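Local coordinates for putative lipoprotein (Bacteroides fragilis, PDB 3NQI) that is of unknown function but is a putative lipoprotein that may bind lipid and be tethered to the bacterial cell envelope, at residues 142-147 with 182-187; 133-136 with 140-143; 49-54 with 189-194; 220-225 with 231-236. One frame throughout, in Å; residues are numbered along the deposited sequence.

Contact 1. Residues 142-147 with 182-187; sequences KNELAK and AERATR
A buried salt bridge between Glu144 and Arg184 joins the last turn of helix 138-145 to the short link between helix 178-183 and strand 186-195. The backbones stay well apart, with the CA atoms of Glu144 and Arg184 10.7 Å from each other, and the two side chains span the gap from opposite directions. Arg184 offers its side-on edge: NE donates to Glu144 OE2 at 2.8 Å, and NH2 donates to Glu144 OE1, also at 2.8 Å. Both bonds are nearly straight and reach the carboxylate from its syn side, and the carboxylate and guanidinium planes differ by only 19°. Glu144 sends CG anti to its own N (chi1 171°) and then bends at chi2, which swings the carboxylate round so that its two oxygens face NE and NH2 of Arg184. Arg184 runs extended from CG to NE. Lys147 crosses it at about a right angle, with its CD 3.6 Å from Arg184 NH2. The amine of Lys147 binds Glu175 O, and its NZ remains 5.3 Å from Arg184 NH2, so the two like charges do not touch. Asp176 forms a second salt bridge with Arg184 NH2, while His148 NE2 and the backbone N of Lys133 also bond to Glu144 OE2. OE2 thus has three partners, and with OE1 bonded to Arg184 NH2 the carboxylate's rotation is fixed. With Glu144 and Arg184 both buried and Asp176 as a second acid, the charged form of Arg184 would probably be favoured, and the paired bonds hold both flat groups nearly coplanar.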
loop_
_atom_site.group_PDB
_atom_site.type_symbol
_atom_site.label_atom_id
_atom_site.label_comp_id
_atom_site.label_asym_id
_atom_site.label_seq_id
_atom_site.Cartn_x
_atom_site.Cartn_y
_atom_site.Cartn_z
ATOM N N LYS A 142 -16.096 7.010 -6.060
ATOM C CA LYS A 142 -15.917 6.008 -5.011
ATOM C C LYS A 142 -16.069 4.624 -5.590
ATOM O O LYS A 142 -15.244 3.742 -5.297
ATOM C CB LYS A 142 -16.879 6.172 -3.834
ATOM C CG LYS A 142 -16.610 7.362 -2.935
ATOM C CD LYS A 142 -17.769 7.482 -1.927
ATOM C CE LYS A 142 -17.674 8.721 -1.035
ATOM N NZ LYS A 142 -18.836 8.769 -0.084
ATOM N N ASN A 143 -17.091 4.446 -6.425
ATOM C CA ASN A 143 -17.333 3.139 -7.103
ATOM C C ASN A 143 -16.161 2.706 -8.041
ATOM O O ASN A 143 -15.855 1.482 -8.138
ATOM C CB ASN A 143 -18.651 3.158 -7.831
ATOM C CG ASN A 143 -18.980 1.838 -8.479
ATOM O OD1 ASN A 143 -19.162 0.823 -7.815
ATOM N ND2 ASN A 143 -19.023 1.840 -9.792
ATOM N N GLU A 144 -15.596 3.687 -8.745
ATOM C CA GLU A 144 -14.503 3.504 -9.671
ATOM C C GLU A 144 -13.272 3.078 -8.898
ATOM O O GLU A 144 -12.614 2.114 -9.278
ATOM C CB GLU A 144 -14.179 4.793 -10.444
ATOM C CG GLU A 144 -12.929 4.820 -11.302
ATOM C CD GLU A 144 -12.749 3.669 -12.281
ATOM O OE1 GLU A 144 -13.699 2.939 -12.618
ATOM O OE2 GLU A 144 -11.632 3.466 -12.746
ATOM N N LEU A 145 -12.960 3.799 -7.829
ATOM C CA LEU A 145 -11.792 3.465 -6.992
ATOM C C LEU A 145 -11.848 2.044 -6.441
ATOM O O LEU A 145 -10.807 1.351 -6.400
ATOM C CB LEU A 145 -11.580 4.524 -5.903
ATOM C CG LEU A 145 -11.122 5.944 -6.333
ATOM C CD1 LEU A 145 -11.152 6.895 -5.139
ATOM C CD2 LEU A 145 -9.736 5.964 -7.012
ATOM N N ALA A 146 -13.043 1.585 -6.078
ATOM C CA ALA A 146 -13.272 0.217 -5.573
ATOM C C ALA A 146 -13.001 -0.879 -6.595
ATOM O O ALA A 146 -12.907 -2.020 -6.226
ATOM C CB ALA A 146 -14.699 0.054 -5.079
ATOM N N LYS A 147 -12.980 -0.556 -7.883
ATOM C CA LYS A 147 -12.656 -1.540 -8.902
ATOM C C LYS A 147 -11.179 -1.963 -8.941
ATOM O O LYS A 147 -10.846 -2.921 -9.610
ATOM C CB LYS A 147 -13.024 -1.001 -10.279
ATOM C CG LYS A 147 -14.528 -0.913 -10.528
ATOM C CD LYS A 147 -14.858 -0.460 -11.966
ATOM C CE LYS A 147 -16.354 -0.597 -12.272
ATOM N NZ LYS A 147 -16.877 -1.990 -12.594
ATOM N N ALA A 182 -8.486 -0.736 -20.904
ATOM C CA ALA A 182 -7.552 -0.119 -21.867
ATOM C C ALA A 182 -7.760 1.394 -22.046
ATOM O O ALA A 182 -6.771 2.120 -22.213
ATOM C CB ALA A 182 -7.614 -0.839 -23.232
ATOM N N GLU A 183 -8.999 1.877 -21.935
ATOM C CA GLU A 183 -9.306 3.284 -22.140
ATOM C C GLU A 183 -8.989 4.207 -20.953
ATOM O O GLU A 183 -8.929 5.419 -21.121
ATOM C CB GLU A 183 -10.784 3.438 -22.515
ATOM N N ARG A 184 -8.800 3.658 -19.744
ATOM C CA ARG A 184 -8.601 4.493 -18.580
ATOM C C ARG A 184 -7.338 5.323 -18.727
ATOM O O ARG A 184 -6.273 4.795 -19.056
ATOM C CB ARG A 184 -8.560 3.648 -17.294
ATOM C CG ARG A 184 -9.910 3.098 -16.923
ATOM C CD ARG A 184 -9.777 2.171 -15.758
ATOM N NE ARG A 184 -11.030 2.029 -15.039
ATOM C CZ ARG A 184 -12.019 1.240 -15.425
ATOM N NH1 ARG A 184 -11.950 0.543 -16.571
ATOM N NH2 ARG A 184 -13.151 1.200 -14.721
ATOM N N ALA A 185 -7.476 6.617 -18.487
ATOM C CA ALA A 185 -6.395 7.600 -18.707
ATOM C C ALA A 185 -6.292 8.686 -17.652
ATOM O O ALA A 185 -5.433 9.591 -17.772
ATOM C CB ALA A 185 -6.512 8.269 -20.162
ATOM N N THR A 186 -7.088 8.611 -16.591
ATOM C CA THR A 186 -7.070 9.666 -15.576
ATOM C C THR A 186 -6.054 9.326 -14.474
ATOM O O THR A 186 -6.216 8.367 -13.759
ATOM C CB THR A 186 -8.472 9.906 -15.015
ATOM O OG1 THR A 186 -9.361 10.160 -16.113
ATOM C CG2 THR A 186 -8.493 11.113 -13.970
ATOM N N ARG A 187 -5.018 10.144 -14.340
ATOM C CA ARG A 187 -3.971 9.863 -13.383
ATOM C C ARG A 187 -4.468 10.015 -11.940
ATOM O O ARG A 187 -5.138 10.998 -11.614
ATOM C CB ARG A 187 -2.760 10.773 -13.603
ATOM C CG ARG A 187 -1.575 10.396 -12.722
ATOM C CD ARG A 187 -0.391 11.302 -13.002
ATOM N NE ARG A 187 -0.701 12.669 -12.653
ATOM C CZ ARG A 187 -0.123 13.757 -13.165
ATOM N NH1 ARG A 187 0.795 13.686 -14.114
ATOM N NH2 ARG A 187 -0.511 14.948 -12.742
#

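Contact 2. Residues 133-136 with 140-143; sequences KNVT and DIKN
Val135 lies against the first turn of helix 138-145, with its side chain directed at Asp140 and Ile141. Val135 CB rests 3.7 Å from Asp140 CB, so the contact is already close at the root of the side chain. Further out, Val135 CG2 sits over the helix backbone, 3.7 Å from Ile141 N and the same from Asp140 O, and also touches Ile141 CG1 at 3.8 Å. The chi1 of -70° puts CG1 anti to the carbonyl carbon and leaves CG2 between the backbone N and the carbonyl carbon, turned onto the helix.

Ile141 returns the contact from the helix side. Its CB points neither at the loop nor away from it, but the extended chain beyond comes nearer: CG1 meets Val135 O, and Ile141 CD1 reaches Thr136 O at 3.7 Å. Beside this apolar patch a water ties the loop to the helix. It accepts from Thr136 N at 2.7 Å and donates to Asp140 OD2 at 2.6 Å, so the carboxylate holds the loop backbone through a single intermediary. Asp140 N itself bonds to Thr137 OG1, which secures the first turn.

No direct hydrogen bond joins the two segments, and the patch lies at the protein surface. It belongs to a tight strand-to-helix connection, in which the chain leaving strand 123-132 folds back along the helix it is about to enter.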
loop_
_atom_site.group_PDB
_atom_site.type_symbol
_atom_site.label_atom_id
_atom_site.label_comp_id
_atom_site.label_asym_id
_atom_site.label_seq_id
_atom_site.Cartn_x
_atom_site.Cartn_y
_atom_site.Cartn_z
ATOM N N LYS A 133 -10.963 5.660 -14.663
ATOM C CA LYS A 133 -11.970 6.198 -15.562
ATOM C C LYS A 133 -12.306 7.620 -15.122
ATOM O O LYS A 133 -12.335 7.906 -13.945
ATOM C CB LYS A 133 -13.210 5.330 -15.502
ATOM C CG LYS A 133 -14.358 5.755 -16.408
ATOM C CD LYS A 133 -15.499 4.735 -16.309
ATOM C CE LYS A 133 -16.641 5.082 -17.246
ATOM N NZ LYS A 133 -17.712 4.090 -17.076
ATOM N N ASN A 134 -12.556 8.489 -16.088
ATOM C CA ASN A 134 -12.924 9.854 -15.817
ATOM C C ASN A 134 -14.412 9.907 -15.437
ATOM O O ASN A 134 -15.278 9.902 -16.299
ATOM C CB ASN A 134 -12.604 10.721 -17.053
ATOM C CG ASN A 134 -12.922 12.204 -16.844
ATOM O OD1 ASN A 134 -13.360 12.631 -15.765
ATOM N ND2 ASN A 134 -12.704 12.999 -17.893
ATOM N N VAL A 135 -14.696 9.903 -14.151
ATOM C CA VAL A 135 -16.057 9.998 -13.667
ATOM C C VAL A 135 -16.104 11.212 -12.780
ATOM O O VAL A 135 -15.069 11.647 -12.282
ATOM C CB VAL A 135 -16.520 8.736 -12.909
ATOM C CG1 VAL A 135 -16.703 7.559 -13.873
ATOM C CG2 VAL A 135 -15.560 8.401 -11.769
ATOM N N THR A 136 -17.296 11.759 -12.569
ATOM C CA THR A 136 -17.417 13.010 -11.842
ATOM C C THR A 136 -18.297 12.988 -10.581
ATOM O O THR A 136 -17.988 13.709 -9.662
ATOM C CB THR A 136 -17.885 14.126 -12.790
ATOM O OG1 THR A 136 -19.167 13.784 -13.290
ATOM C CG2 THR A 136 -16.905 14.275 -13.972
ATOM N N ASP A 140 -19.740 7.919 -8.081
ATOM C CA ASP A 140 -19.052 7.275 -9.201
ATOM C C ASP A 140 -17.560 7.141 -8.959
ATOM O O ASP A 140 -16.987 6.114 -9.286
ATOM C CB ASP A 140 -19.269 8.014 -10.521
ATOM C CG ASP A 140 -20.681 7.825 -11.084
ATOM O OD1 ASP A 140 -21.512 7.091 -10.502
ATOM O OD2 ASP A 140 -20.968 8.451 -12.110
ATOM N N ILE A 141 -16.957 8.197 -8.394
ATOM C CA ILE A 141 -15.560 8.214 -8.095
ATOM C C ILE A 141 -15.260 7.112 -7.080
ATOM O O ILE A 141 -14.295 6.335 -7.261
ATOM C CB ILE A 141 -15.113 9.614 -7.562
ATOM C CG1 ILE A 141 -15.160 10.651 -8.679
ATOM C CG2 ILE A 141 -13.709 9.564 -6.985
ATOM C CD1 ILE A 141 -15.001 12.108 -8.187
ATOM N N LYS A 142 -16.096 7.010 -6.060
ATOM C CA LYS A 142 -15.917 6.008 -5.011
ATOM C C LYS A 142 -16.069 4.624 -5.590
ATOM O O LYS A 142 -15.244 3.742 -5.297
ATOM C CB LYS A 142 -16.879 6.172 -3.834
ATOM C CG LYS A 142 -16.610 7.362 -2.935
ATOM C CD LYS A 142 -17.769 7.482 -1.927
ATOM C CE LYS A 142 -17.674 8.721 -1.035
ATOM N NZ LYS A 142 -18.836 8.769 -0.084
ATOM N N ASN A 143 -17.091 4.446 -6.425
ATOM C CA ASN A 143 -17.333 3.139 -7.103
ATOM C C ASN A 143 -16.161 2.706 -8.041
ATOM O O ASN A 143 -15.855 1.482 -8.138
ATOM C CB ASN A 143 -18.651 3.158 -7.831
ATOM C CG ASN A 143 -18.980 1.838 -8.479
ATOM O OD1 ASN A 143 -19.162 0.823 -7.815
ATOM N ND2 ASN A 143 -19.023 1.840 -9.792
HETATM O O HOH W 1 -19.742 10.642 -12.872
#

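Contact 3. Residues 49-54 with 189-194; sequences MAYIYC and SSFKAY
Residues 49-54 and 189-194 run past each other in opposite senses without a backbone hydrogen bond between them, and they diverge along the way: the CA atoms of Met49 and Ala193 are 6.6 Å apart, those of Tyr51 and Phe191 7.6 Å. Side chains alone close the gap, at two places. At the narrower one Met49, a selenomethionine, sets its CB 3.7 Å from Ala193 CB, with CG almost as near. The methyl of Ala193 thus meets the root of the methionine, whose chain then bends at chi2 and chi3.

At the wider place two aromatic rings meet. Tyr51 carries its ring anti to the backbone N (chi1 -178°), with its CD1 and CE1 closest to Phe191 CD2 and CE2. Tyr51 CE1 is 3.7 Å from Phe191 CE2, and Tyr51 CD1 is equally far from Phe191 CD2. The ring planes are near parallel, 29° apart, but so far displaced that they barely overlap, the centroids being 5.6 Å apart. Phe107 brings another ring to Phe191, and Ile80 packs against Met49, Tyr51 and Ala193 alike. A di(hydroxyethyl)ether molecule, probably from the crystallisation liquor, accepts a bond from Phe191 N and lies close to Tyr51.

Strand 78-87 pairs with both strands, antiparallel to 49-56 and parallel to 186-195. The contact thus joins two strands that share this neighbour in the sheet and that touch each other through Met49, Ala193 and the two rings.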
loop_
_atom_site.group_PDB
_atom_site.type_symbol
_atom_site.label_atom_id
_atom_site.label_comp_id
_atom_site.label_asym_id
_atom_site.label_seq_id
_atom_site.Cartn_x
_atom_site.Cartn_y
_atom_site.Cartn_z
HETATM N N MSE A 49 -4.539 0.598 8.776
HETATM C CA MSE A 49 -3.607 1.656 8.382
HETATM C C MSE A 49 -4.308 2.787 7.619
HETATM O O MSE A 49 -5.263 2.543 6.960
HETATM C CB MSE A 49 -2.523 1.070 7.467
HETATM C CG MSE A 49 -1.619 0.016 8.083
HETATM SE SE MSE A 49 -0.216 0.856 9.190
HETATM C CE MSE A 49 0.700 2.426 8.209
ATOM N N ALA A 50 -3.794 4.030 7.657
ATOM C CA ALA A 50 -4.500 5.168 7.057
ATOM C C ALA A 50 -3.554 6.210 6.503
ATOM O O ALA A 50 -2.396 6.164 6.810
ATOM C CB ALA A 50 -5.457 5.892 8.136
ATOM N N TYR A 51 -4.050 7.039 5.606
ATOM C CA TYR A 51 -3.400 8.289 5.207
ATOM C C TYR A 51 -4.172 9.465 5.849
ATOM O O TYR A 51 -5.391 9.603 5.672
ATOM C CB TYR A 51 -3.394 8.401 3.685
ATOM C CG TYR A 51 -2.710 9.634 3.170
ATOM C CD1 TYR A 51 -1.334 9.689 3.078
ATOM C CD2 TYR A 51 -3.454 10.755 2.770
ATOM C CE1 TYR A 51 -0.679 10.835 2.590
ATOM C CE2 TYR A 51 -2.811 11.895 2.270
ATOM C CZ TYR A 51 -1.431 11.913 2.179
ATOM O OH TYR A 51 -0.784 13.033 1.721
ATOM N N ILE A 52 -3.488 10.316 6.592
ATOM C CA ILE A 52 -4.138 11.474 7.201
ATOM C C ILE A 52 -3.456 12.750 6.775
ATOM O O ILE A 52 -2.311 12.726 6.362
ATOM C CB ILE A 52 -4.193 11.406 8.752
ATOM C CG1 ILE A 52 -2.812 11.429 9.402
ATOM C CG2 ILE A 52 -5.022 10.151 9.215
ATOM C CD1 ILE A 52 -2.916 11.415 10.957
ATOM N N TYR A 53 -4.206 13.828 6.889
ATOM C CA TYR A 53 -3.781 15.160 6.638
ATOM C C TYR A 53 -4.160 15.927 7.906
ATOM O O TYR A 53 -5.326 15.989 8.303
ATOM C CB TYR A 53 -4.476 15.656 5.354
ATOM C CG TYR A 53 -4.238 17.106 5.073
ATOM C CD1 TYR A 53 -3.044 17.717 5.455
ATOM C CD2 TYR A 53 -5.217 17.896 4.460
ATOM C CE1 TYR A 53 -2.823 19.037 5.230
ATOM C CE2 TYR A 53 -4.998 19.251 4.230
ATOM C CZ TYR A 53 -3.796 19.807 4.628
ATOM O OH TYR A 53 -3.517 21.133 4.432
ATOM N N CYS A 54 -3.174 16.505 8.566
ATOM C CA CYS A 54 -3.422 17.037 9.872
ATOM C C CYS A 54 -2.608 18.285 10.218
ATOM O O CYS A 54 -1.673 18.696 9.492
ATOM C CB CYS A 54 -3.189 15.937 10.924
ATOM S SG CYS A 54 -1.439 15.514 11.238
ATOM N N SER A 189 -3.187 8.863 -7.655
ATOM C CA SER A 189 -2.157 8.334 -6.768
ATOM C C SER A 189 -2.837 7.828 -5.488
ATOM O O SER A 189 -3.861 8.387 -5.030
ATOM C CB SER A 189 -1.120 9.421 -6.498
ATOM O OG SER A 189 -1.772 10.540 -5.977
ATOM N N SER A 190 -2.342 6.721 -4.962
ATOM C CA SER A 190 -2.804 6.180 -3.686
ATOM C C SER A 190 -1.680 5.459 -2.963
ATOM O O SER A 190 -0.846 4.808 -3.599
ATOM C CB SER A 190 -3.917 5.151 -3.886
ATOM O OG SER A 190 -5.010 5.619 -4.655
ATOM N N PHE A 191 -1.685 5.498 -1.638
ATOM C CA PHE A 191 -0.842 4.577 -0.875
ATOM C C PHE A 191 -1.628 3.306 -0.570
ATOM O O PHE A 191 -2.834 3.395 -0.328
ATOM C CB PHE A 191 -0.423 5.149 0.394
ATOM C CG PHE A 191 0.577 6.232 0.250
ATOM C CD1 PHE A 191 1.877 5.940 -0.063
ATOM C CD2 PHE A 191 0.218 7.524 0.474
ATOM C CE1 PHE A 191 2.824 6.972 -0.164
ATOM C CE2 PHE A 191 1.137 8.539 0.350
ATOM C CZ PHE A 191 2.444 8.246 0.056
ATOM N N LYS A 192 -0.949 2.156 -0.613
ATOM C CA LYS A 192 -1.556 0.854 -0.217
ATOM C C LYS A 192 -0.625 0.235 0.825
ATOM O O LYS A 192 0.581 0.087 0.597
ATOM C CB LYS A 192 -1.699 -0.048 -1.435
ATOM C CG LYS A 192 -2.660 0.521 -2.494
ATOM C CD LYS A 192 -4.138 0.282 -2.013
ATOM C CE LYS A 192 -5.130 1.057 -2.755
ATOM N NZ LYS A 192 -6.419 0.889 -2.014
ATOM N N ALA A 193 -1.187 -0.072 1.986
ATOM C CA ALA A 193 -0.437 -0.632 3.098
ATOM C C ALA A 193 -0.765 -2.124 3.281
ATOM O O ALA A 193 -1.946 -2.544 3.204
ATOM C CB ALA A 193 -0.720 0.162 4.396
ATOM N N TYR A 194 0.295 -2.912 3.512
ATOM C CA TYR A 194 0.259 -4.382 3.556
ATOM C C TYR A 194 0.832 -4.923 4.844
ATOM O O TYR A 194 2.032 -4.761 5.145
ATOM C CB TYR A 194 1.059 -5.026 2.408
ATOM C CG TYR A 194 0.547 -4.626 1.057
ATOM C CD1 TYR A 194 0.940 -3.439 0.462
ATOM C CD2 TYR A 194 -0.376 -5.387 0.419
ATOM C CE1 TYR A 194 0.408 -3.028 -0.754
ATOM C CE2 TYR A 194 -0.900 -5.015 -0.831
ATOM C CZ TYR A 194 -0.522 -3.867 -1.403
ATOM O OH TYR A 194 -1.082 -3.497 -2.605
#

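Contact 4. Residues 220-225 with 231-236; sequences QQNEYN and TSTIEK
The ring of Tyr224 has the CB of Glu223 over the centre of one face, 4.3 Å above its plane, and Ser232 at its edge: Ser232 CB lies in the ring plane and OG comes within 3.3 Å of Tyr224 CD2. This pairing sits at the mouth of the long loop in a beta hairpin formed by strands 214-221 and 234-241. The amide of Asn222 is a second flat group. Its ND2 donates to Thr233 OG1 at 3.2 Å, with the hydroxyl tilted 23° out of the amide plane; Thr233 OG1 in turn bonds to Leu228 O within the loop. Asn222 OD1 takes two backbone donors: Tyr224 N at 2.8 Å, in the carbonyl plane, and Asn225 N at 2.9 Å, which stands above it. The first makes an Asx turn, and together they curl the chain away from the strand. Asn222 can do this because its CG is anti to the backbone N (chi1 178°), facing the turn that follows.

Within the hairpin, Gln221 and Ile234 form an antiparallel hydrogen-bonded pair: Gln221 N reaches Ile234 O at 2.8 Å and Ile234 N reaches Gln221 O at 2.7 Å. On their face of the sheet Gln221 CG rests on Ile234 CG1, and the Gln221 amide touches Lys236 CB and CD, crossing that chain obliquely, its OE1 bonded to Tyr238 OH. Gln220 and Glu235 make the next, non-hydrogen-bonded pair. Where the strands part, a water accepts from Glu223 N and donates to Ser232 O at 2.6 Å.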
loop_
_atom_site.group_PDB
_atom_site.type_symbol
_atom_site.label_atom_id
_atom_site.label_comp_id
_atom_site.label_asym_id
_atom_site.label_seq_id
_atom_site.Cartn_x
_atom_site.Cartn_y
_atom_site.Cartn_z
ATOM N N GLN A 220 4.279 -4.945 -13.026
ATOM C CA GLN A 220 4.104 -4.655 -14.468
ATOM C C GLN A 220 3.621 -3.222 -14.618
ATOM O O GLN A 220 2.551 -2.826 -14.083
ATOM C CB GLN A 220 3.145 -5.639 -15.151
ATOM C CG GLN A 220 3.665 -7.025 -15.160
ATOM C CD GLN A 220 2.781 -7.981 -15.923
ATOM O OE1 GLN A 220 3.009 -8.272 -17.117
ATOM N NE2 GLN A 220 1.787 -8.507 -15.233
ATOM N N GLN A 221 4.460 -2.401 -15.248
ATOM C CA GLN A 221 4.127 -1.008 -15.381
ATOM C C GLN A 221 4.264 -0.523 -16.797
ATOM O O GLN A 221 4.965 -1.116 -17.608
ATOM C CB GLN A 221 4.921 -0.156 -14.397
ATOM C CG GLN A 221 6.297 0.040 -14.689
ATOM C CD GLN A 221 7.005 0.808 -13.567
ATOM O OE1 GLN A 221 6.881 0.459 -12.395
ATOM N NE2 GLN A 221 7.756 1.837 -13.931
ATOM N N ASN A 222 3.530 0.544 -17.100
ATOM C CA ASN A 222 3.497 1.091 -18.471
ATOM C C ASN A 222 3.313 2.594 -18.311
ATOM O O ASN A 222 2.297 3.049 -17.763
ATOM C CB ASN A 222 2.369 0.418 -19.242
ATOM C CG ASN A 222 2.183 0.942 -20.699
ATOM O OD1 ASN A 222 2.483 2.109 -21.039
ATOM N ND2 ASN A 222 1.675 0.056 -21.558
ATOM N N GLU A 223 4.339 3.337 -18.696
ATOM C CA GLU A 223 4.389 4.784 -18.548
ATOM C C GLU A 223 3.519 5.516 -19.583
ATOM O O GLU A 223 3.335 6.722 -19.450
ATOM C CB GLU A 223 5.837 5.303 -18.749
ATOM N N TYR A 224 3.020 4.821 -20.607
ATOM C CA TYR A 224 2.336 5.499 -21.747
ATOM C C TYR A 224 0.849 5.283 -21.864
ATOM O O TYR A 224 0.141 6.173 -22.261
ATOM C CB TYR A 224 2.991 5.090 -23.056
ATOM C CG TYR A 224 4.422 5.507 -23.054
ATOM C CD1 TYR A 224 4.755 6.846 -22.955
ATOM C CD2 TYR A 224 5.447 4.579 -23.077
ATOM C CE1 TYR A 224 6.064 7.261 -22.914
ATOM C CE2 TYR A 224 6.783 4.989 -23.039
ATOM C CZ TYR A 224 7.071 6.335 -22.951
ATOM O OH TYR A 224 8.360 6.790 -22.910
ATOM N N ASN A 225 0.373 4.095 -21.548
ATOM C CA ASN A 225 -1.058 3.776 -21.701
ATOM C C ASN A 225 -1.446 2.689 -20.731
ATOM O O ASN A 225 -0.607 2.162 -20.022
ATOM C CB ASN A 225 -1.359 3.375 -23.158
ATOM C CG ASN A 225 -0.528 2.190 -23.634
ATOM O OD1 ASN A 225 -0.663 1.088 -23.135
ATOM N ND2 ASN A 225 0.305 2.408 -24.640
ATOM N N THR A 231 3.651 -3.234 -25.963
ATOM C CA THR A 231 5.089 -3.364 -25.930
ATOM C C THR A 231 5.724 -2.325 -24.971
ATOM O O THR A 231 6.899 -2.465 -24.656
ATOM C CB THR A 231 5.752 -3.345 -27.348
ATOM O OG1 THR A 231 5.370 -2.156 -28.025
ATOM C CG2 THR A 231 5.279 -4.547 -28.177
ATOM N N SER A 232 4.974 -1.321 -24.495
ATOM C CA SER A 232 5.509 -0.408 -23.478
ATOM C C SER A 232 5.415 -0.914 -22.032
ATOM O O SER A 232 5.928 -0.251 -21.127
ATOM C CB SER A 232 4.844 0.958 -23.542
ATOM O OG SER A 232 5.366 1.687 -24.633
ATOM N N THR A 233 4.720 -2.025 -21.803
ATOM C CA THR A 233 4.583 -2.587 -20.477
ATOM C C THR A 233 5.915 -3.250 -20.152
ATOM O O THR A 233 6.396 -4.069 -20.927
ATOM C CB THR A 233 3.444 -3.619 -20.403
ATOM O OG1 THR A 233 2.211 -2.977 -20.752
ATOM C CG2 THR A 233 3.329 -4.261 -18.948
ATOM N N ILE A 234 6.524 -2.863 -19.032
ATOM C CA ILE A 234 7.778 -3.446 -18.593
ATOM C C ILE A 234 7.599 -4.025 -17.199
ATOM O O ILE A 234 6.630 -3.738 -16.474
ATOM C CB ILE A 234 8.917 -2.399 -18.565
ATOM C CG1 ILE A 234 8.586 -1.256 -17.606
ATOM C CG2 ILE A 234 9.213 -1.871 -19.994
ATOM C CD1 ILE A 234 9.779 -0.488 -17.068
ATOM N N GLU A 235 8.548 -4.853 -16.811
ATOM C CA GLU A 235 8.617 -5.304 -15.459
ATOM C C GLU A 235 9.604 -4.457 -14.731
ATOM O O GLU A 235 10.691 -4.175 -15.219
ATOM C CB GLU A 235 9.005 -6.760 -15.430
ATOM C CG GLU A 235 9.018 -7.349 -14.066
ATOM C CD GLU A 235 8.632 -8.823 -14.129
ATOM O OE1 GLU A 235 7.589 -9.165 -14.759
ATOM O OE2 GLU A 235 9.381 -9.619 -13.579
ATOM N N LYS A 236 9.226 -4.012 -13.549
ATOM C CA LYS A 236 10.118 -3.285 -12.712
ATOM C C LYS A 236 10.136 -3.858 -11.269
ATOM O O LYS A 236 9.094 -4.195 -10.680
ATOM C CB LYS A 236 9.801 -1.793 -12.734
ATOM C CG LYS A 236 10.807 -0.995 -11.951
ATOM C CD LYS A 236 10.974 0.459 -12.370
ATOM C CE LYS A 236 12.057 1.095 -11.492
ATOM N NZ LYS A 236 12.086 2.589 -11.519
HETATM O O HOH W 2 6.507 1.980 -19.824
#

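From the N terminus, contact 3 opens first: strand 49-56 waits until residues 189-194 to meet its partner, closing the longest loop of the four. Contacts 2 and 1 both fall within that span and follow one another. Contact 2 closes a short turn between strand 123-132 and helix 138-145, and contact 1 starts on the same helix, sharing Lys142 and Asn143 with it, before closing at residues 182-187, just ahead of the second half of contact 3. Contact 4 comes later as a separate local hairpin. None cross. Contact 1, touching contact 2, ties helix 138-145 to helix 178-183 and strand 186-195, while contact 3 brings strand 49-56 to strand 186-195 near the chain's centre.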